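Local coordinates for hypothetical protein yihE (Escherichia coli, PDB 1ZYL) that phosphorylates itself and other proteins on serine and threonine, using ATP and magnesium, and protects the bacterium against stress, at residues 196-201 with 216-222; 227-232 with 269-273. All blocks are in the same frame, centred on the assembly; numbering follows the deposited sequence.

Interaction 1: 196-201 with 216-222; sequences LRLHGD and VDLDDAR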
loop_
_atom_site.group_PDB
_atom_site.type_symbol
_atom_site.label_atom_id
_atom_site.label_comp_id
_atom_site.label_asym_id
_atom_site.label_seq_id
_atom_site.Cartn_x
_atom_site.Cartn_y
_atom_site.Cartn_z
ATOM N N LEU A 196 12.235 0.877 8.952
ATOM C CA LEU A 196 11.498 -0.026 9.823
ATOM C C LEU A 196 10.346 -0.652 9.059
ATOM O O LEU A 196 10.033 -0.234 7.951
ATOM C CB LEU A 196 10.940 0.725 11.031
ATOM C CG LEU A 196 9.977 1.837 10.616
ATOM C CD1 LEU A 196 9.053 2.234 11.770
ATOM C CD2 LEU A 196 10.794 3.008 10.107
ATOM N N ARG A 197 9.722 -1.656 9.663
ATOM C CA ARG A 197 8.591 -2.338 9.061
ATOM C C ARG A 197 7.435 -1.354 9.056
ATOM O O ARG A 197 7.041 -0.874 10.116
ATOM C CB ARG A 197 8.217 -3.577 9.880
ATOM C CG ARG A 197 9.013 -4.813 9.527
ATOM C CD ARG A 197 9.564 -5.514 10.762
ATOM N NE ARG A 197 8.581 -6.220 11.573
ATOM C CZ ARG A 197 8.777 -6.528 12.852
ATOM N NH1 ARG A 197 7.857 -7.173 13.549
ATOM N NH2 ARG A 197 9.901 -6.169 13.443
ATOM N N LEU A 198 6.899 -1.067 7.867
ATOM C CA LEU A 198 5.795 -0.121 7.700
ATOM C C LEU A 198 4.515 -0.792 7.264
ATOM O O LEU A 198 4.523 -1.934 6.811
ATOM C CB LEU A 198 6.136 0.900 6.628
ATOM C CG LEU A 198 7.412 1.700 6.809
ATOM C CD1 LEU A 198 7.775 2.374 5.494
ATOM C CD2 LEU A 198 7.211 2.702 7.946
ATOM N N HIS A 199 3.410 -0.066 7.395
ATOM C CA HIS A 199 2.129 -0.577 6.943
ATOM C C HIS A 199 2.256 -0.571 5.425
ATOM O O HIS A 199 1.601 -1.341 4.736
ATOM C CB HIS A 199 0.983 0.343 7.352
ATOM C CG HIS A 199 -0.324 -0.027 6.726
ATOM N ND1 HIS A 199 -1.130 -1.028 7.222
ATOM C CD2 HIS A 199 -0.930 0.422 5.602
ATOM C CE1 HIS A 199 -2.176 -1.181 6.429
ATOM N NE2 HIS A 199 -2.077 -0.314 5.437
ATOM N N GLY A 200 3.096 0.331 4.924
ATOM C CA GLY A 200 3.365 0.426 3.500
ATOM C C GLY A 200 2.345 1.065 2.587
ATOM O O GLY A 200 2.713 1.558 1.527
ATOM N N ASP A 201 1.075 1.046 2.977
ATOM C CA ASP A 201 -0.002 1.625 2.175
ATOM C C ASP A 201 -0.972 2.262 3.156
ATOM O O ASP A 201 -2.150 1.929 3.178
ATOM C CB ASP A 201 -0.712 0.516 1.386
ATOM C CG ASP A 201 -1.726 1.053 0.382
ATOM O OD1 ASP A 201 -2.453 0.244 -0.232
ATOM O OD2 ASP A 201 -1.793 2.283 0.200
ATOM N N VAL A 216 -6.157 -2.074 8.212
ATOM C CA VAL A 216 -6.384 -3.294 7.466
ATOM C C VAL A 216 -5.484 -3.341 6.252
ATOM O O VAL A 216 -5.101 -2.301 5.705
ATOM C CB VAL A 216 -7.856 -3.408 6.991
ATOM C CG1 VAL A 216 -8.767 -3.584 8.179
ATOM C CG2 VAL A 216 -8.258 -2.169 6.209
ATOM N N ASP A 217 -5.131 -4.562 5.857
ATOM C CA ASP A 217 -4.315 -4.791 4.675
ATOM C C ASP A 217 -2.830 -4.478 4.833
ATOM O O ASP A 217 -2.405 -3.346 4.612
ATOM C CB ASP A 217 -4.882 -3.978 3.505
ATOM C CG ASP A 217 -4.636 -4.633 2.165
ATOM O OD1 ASP A 217 -3.668 -5.420 2.065
ATOM O OD2 ASP A 217 -5.401 -4.353 1.212
ATOM N N LEU A 218 -2.042 -5.485 5.201
ATOM C CA LEU A 218 -0.606 -5.304 5.339
ATOM C C LEU A 218 0.111 -5.900 4.136
ATOM O O LEU A 218 1.338 -5.966 4.103
ATOM C CB LEU A 218 -0.087 -5.973 6.607
ATOM C CG LEU A 218 -0.587 -5.499 7.970
ATOM C CD1 LEU A 218 0.449 -5.898 8.995
ATOM C CD2 LEU A 218 -0.792 -3.995 8.010
ATOM N N ASP A 219 -0.661 -6.329 3.144
ATOM C CA ASP A 219 -0.094 -6.934 1.944
ATOM C C ASP A 219 1.075 -6.125 1.382
ATOM O O ASP A 219 1.986 -6.685 0.767
ATOM C CB ASP A 219 -1.170 -7.075 0.863
ATOM C CG ASP A 219 -0.728 -7.966 -0.291
ATOM O OD1 ASP A 219 -1.229 -7.775 -1.420
ATOM O OD2 ASP A 219 0.107 -8.866 -0.064
ATOM N N ASP A 220 1.049 -4.811 1.598
ATOM C CA ASP A 220 2.104 -3.940 1.083
ATOM C C ASP A 220 3.204 -3.605 2.071
ATOM O O ASP A 220 4.195 -2.985 1.705
ATOM C CB ASP A 220 1.500 -2.657 0.511
ATOM C CG ASP A 220 1.106 -2.802 -0.963
ATOM O OD1 ASP A 220 0.078 -2.212 -1.380
ATOM O OD2 ASP A 220 1.834 -3.497 -1.709
ATOM N N ALA A 221 3.040 -4.033 3.315
ATOM C CA ALA A 221 4.049 -3.787 4.340
ATOM C C ALA A 221 5.420 -3.914 3.689
ATOM O O ALA A 221 5.729 -4.924 3.064
ATOM C CB ALA A 221 3.903 -4.800 5.483
ATOM N N ARG A 222 6.234 -2.880 3.836
ATOM C CA ARG A 222 7.558 -2.857 3.241
ATOM C C ARG A 222 8.505 -2.207 4.237
ATOM O O ARG A 222 8.061 -1.713 5.265
ATOM C CB ARG A 222 7.489 -2.028 1.958
ATOM C CG ARG A 222 8.240 -2.602 0.773
ATOM C CD ARG A 222 7.748 -2.009 -0.549
ATOM N NE ARG A 222 6.356 -2.348 -0.803
ATOM C CZ ARG A 222 5.881 -2.657 -2.003
ATOM N NH1 ARG A 222 4.599 -2.954 -2.162
ATOM N NH2 ARG A 222 6.691 -2.676 -3.048
#
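L198 and R222 join the two segments beside the short antiparallel pairing of strands 196-197 and 223-224: L198 N donates to R222 O at 2.9 Å. From there the chains stay close, and the CA atoms of G200 and A221 are 4.4 Å apart. The 216-222 segment folds into a type I turn from L218 to A221, closed by A221 N to L218 O at 2.7 Å. A221 CA leans on L198 O through a CA-H...O contact of 3.1 Å. G200 lies so close to this turn that a side chain here would run into D220 O, and its positive phi (76°) also suits glycine. The H199 imidazole swings out from its own backbone, CG anti to N at chi1 171°. Its CE1 meets V216 O at the ring edge, while CD2 of L218 approaches ND1 obliquely, the two side chains crossing at about a right angle. The arrangement matches the kinase-like phosphotransferase fold: 196-201 leads into the catalytic loop with D201, the inferred proton acceptor, and 216-222 carries D217, inferred to bind magnesium, in the place of the DFG aspartate of protein kinases. N206, another inferred magnesium ligand, donates its amide to D201 O. D217 OD1 takes a weak bond from D219 N at 3.3 Å. The D201 and D220 carboxylates, like in charge, approach with OD1 to OD1 3.7 Å and planes 61° apart; each has an arginine partner, R273 for D201 and R61 for D220 OD2. R222 NH1 bridges to that same D220 OD2 at 2.9 Å, its NE bonds weakly to D220 O in the guanidinium plane, and NH2 continues to E151.

Interaction 2: 227-232 with 269-273; sequences VQDLWM and LRAMR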
loop_
_atom_site.group_PDB
_atom_site.type_symbol
_atom_site.label_atom_id
_atom_site.label_comp_id
_atom_site.label_asym_id
_atom_site.label_seq_id
_atom_site.Cartn_x
_atom_site.Cartn_y
_atom_site.Cartn_z
ATOM N N VAL A 227 7.735 8.253 7.659
ATOM C CA VAL A 227 6.878 9.176 6.915
ATOM C C VAL A 227 5.930 8.507 5.930
ATOM O O VAL A 227 4.835 9.023 5.683
ATOM C CB VAL A 227 7.675 10.207 6.110
ATOM C CG1 VAL A 227 7.671 11.522 6.830
ATOM C CG2 VAL A 227 9.081 9.724 5.885
ATOM N N GLN A 228 6.355 7.374 5.369
ATOM C CA GLN A 228 5.550 6.642 4.392
ATOM C C GLN A 228 4.127 6.400 4.863
ATOM O O GLN A 228 3.193 6.493 4.076
ATOM C CB GLN A 228 6.185 5.292 4.077
ATOM C CG GLN A 228 6.409 5.034 2.604
ATOM C CD GLN A 228 5.174 5.265 1.761
ATOM O OE1 GLN A 228 4.253 4.447 1.734
ATOM N NE2 GLN A 228 5.151 6.393 1.063
ATOM N N ASP A 229 3.970 6.079 6.146
ATOM C CA ASP A 229 2.656 5.799 6.717
ATOM C C ASP A 229 1.991 7.059 7.254
ATOM O O ASP A 229 0.942 6.984 7.900
ATOM C CB ASP A 229 2.778 4.775 7.851
ATOM C CG ASP A 229 3.202 3.401 7.364
ATOM O OD1 ASP A 229 3.694 2.608 8.192
ATOM O OD2 ASP A 229 3.036 3.108 6.159
ATOM N N LEU A 230 2.592 8.218 6.990
ATOM C CA LEU A 230 2.027 9.470 7.470
ATOM C C LEU A 230 1.656 10.484 6.399
ATOM O O LEU A 230 0.629 11.153 6.507
ATOM C CB LEU A 230 2.980 10.134 8.456
ATOM C CG LEU A 230 3.248 9.438 9.791
ATOM C CD1 LEU A 230 4.135 10.347 10.636
ATOM C CD2 LEU A 230 1.941 9.146 10.517
ATOM N N TRP A 231 2.462 10.607 5.353
ATOM C CA TRP A 231 2.135 11.620 4.365
ATOM C C TRP A 231 0.797 11.460 3.653
ATOM O O TRP A 231 0.121 12.453 3.401
ATOM C CB TRP A 231 3.267 11.791 3.336
ATOM C CG TRP A 231 3.373 10.720 2.303
ATOM C CD1 TRP A 231 4.096 9.566 2.387
ATOM C CD2 TRP A 231 2.733 10.704 1.021
ATOM N NE1 TRP A 231 3.950 8.833 1.234
ATOM C CE2 TRP A 231 3.118 9.508 0.380
ATOM C CE3 TRP A 231 1.869 11.585 0.354
ATOM C CZ2 TRP A 231 2.670 9.168 -0.905
ATOM C CZ3 TRP A 231 1.422 11.250 -0.920
ATOM C CH2 TRP A 231 1.826 10.049 -1.534
ATOM N N MET A 232 0.387 10.236 3.343
ATOM C CA MET A 232 -0.880 10.062 2.627
ATOM C C MET A 232 -2.122 10.376 3.439
ATOM O O MET A 232 -3.233 10.289 2.926
ATOM C CB MET A 232 -0.999 8.646 2.043
ATOM C CG MET A 232 -0.136 8.425 0.802
ATOM S SD MET A 232 -0.306 6.800 0.059
ATOM C CE MET A 232 0.661 5.843 1.181
ATOM N N LEU A 269 8.449 10.550 -2.272
ATOM C CA LEU A 269 7.621 9.354 -2.075
ATOM C C LEU A 269 6.391 9.398 -2.965
ATOM O O LEU A 269 6.017 8.391 -3.569
ATOM C CB LEU A 269 7.178 9.219 -0.614
ATOM C CG LEU A 269 8.281 8.864 0.375
ATOM C CD1 LEU A 269 7.723 8.872 1.772
ATOM C CD2 LEU A 269 8.860 7.515 0.035
ATOM N N ARG A 270 5.762 10.566 -3.035
ATOM C CA ARG A 270 4.576 10.741 -3.858
ATOM C C ARG A 270 4.955 10.507 -5.331
ATOM O O ARG A 270 4.231 9.832 -6.075
ATOM C CB ARG A 270 4.006 12.145 -3.645
ATOM C CG ARG A 270 2.876 12.517 -4.600
ATOM C CD ARG A 270 2.449 13.953 -4.392
ATOM N NE ARG A 270 1.619 14.136 -3.202
ATOM C CZ ARG A 270 1.876 15.023 -2.246
ATOM N NH1 ARG A 270 1.066 15.141 -1.203
ATOM N NH2 ARG A 270 2.958 15.787 -2.320
ATOM N N ALA A 271 6.096 11.055 -5.740
ATOM C CA ALA A 271 6.569 10.871 -7.104
ATOM C C ALA A 271 6.765 9.381 -7.296
ATOM O O ALA A 271 6.415 8.820 -8.333
ATOM C CB ALA A 271 7.890 11.583 -7.308
ATOM N N MET A 272 7.323 8.741 -6.274
ATOM C CA MET A 272 7.590 7.313 -6.316
ATOM C C MET A 272 6.329 6.478 -6.461
ATOM O O MET A 272 6.289 5.547 -7.268
ATOM C CB MET A 272 8.363 6.897 -5.064
ATOM C CG MET A 272 9.848 7.259 -5.110
ATOM S SD MET A 272 10.740 6.982 -3.567
ATOM C CE MET A 272 11.599 8.313 -3.634
ATOM N N ARG A 273 5.298 6.811 -5.689
ATOM C CA ARG A 273 4.040 6.073 -5.738
ATOM C C ARG A 273 3.369 6.309 -7.080
ATOM O O ARG A 273 2.638 5.459 -7.603
ATOM C CB ARG A 273 3.103 6.541 -4.621
ATOM C CG ARG A 273 1.744 5.853 -4.627
ATOM C CD ARG A 273 0.784 6.480 -3.637
ATOM N NE ARG A 273 0.600 5.670 -2.439
ATOM C CZ ARG A 273 -0.267 4.665 -2.340
ATOM N NH1 ARG A 273 -1.036 4.347 -3.375
ATOM N NH2 ARG A 273 -0.363 3.981 -1.204
#
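The W231 indole is wedged between its own segment and the 269-273 helix: M232 CG lies over one face, near the rim, and R270 N over the opposite face, 3.9 Å above the plane and also off-centre. The Q228 amide end lies in plane at the edge. CG of W231 stands between the backbone N and the carbonyl carbon (chi1 76°), which turns the ring onto the helix. Its six-membered end presses on R270, CH2 lying 3.7 Å from CA, while CE3 sits over one face of that residue's guanidinium, the planes 84° apart. R270 NH2 itself pairs with E267. The pyrrole end meets L269, with CD1 of both residues 3.7 Å apart and W231 NE1 3.7 Å from L269 CB. R273 turns its guanidinium edge to W231 CZ2, and its polar end pairs with D201. An alanine at W231 would remove the indole, which would probably open a gap beside L269 and leave the R270 guanidinium face without the ring atoms that cover it. The contact thus sets the short, weakly bonded helix at about 228-231, shortly after strand 223-224, against helix 266-283, whose other residues reach helix 300-316 through A271 and helix 149-161 through M272.

Interaction 1 lies nearer the centre of the chain and joins the loops of the inferred active site; interaction 2 lies farther out and packs one helix on another. Both are partly buried, yet their chemistry differs. Backbone bonding, a tight turn and a cluster of carboxylates and arginines dominate the first, whereas the second relies on an indole, aliphatic groups and arginine stems. Two strong polar links join them, with packing of L198 on D229 beside these: R273 NH2 bridges to D201 OD2 at 2.6 Å, and D229 OD1 probably accepts from H199 N at 2.8 Å. The helices of interaction 2, which opens after interaction 1 has closed, therefore form a second shell behind the catalytic loop.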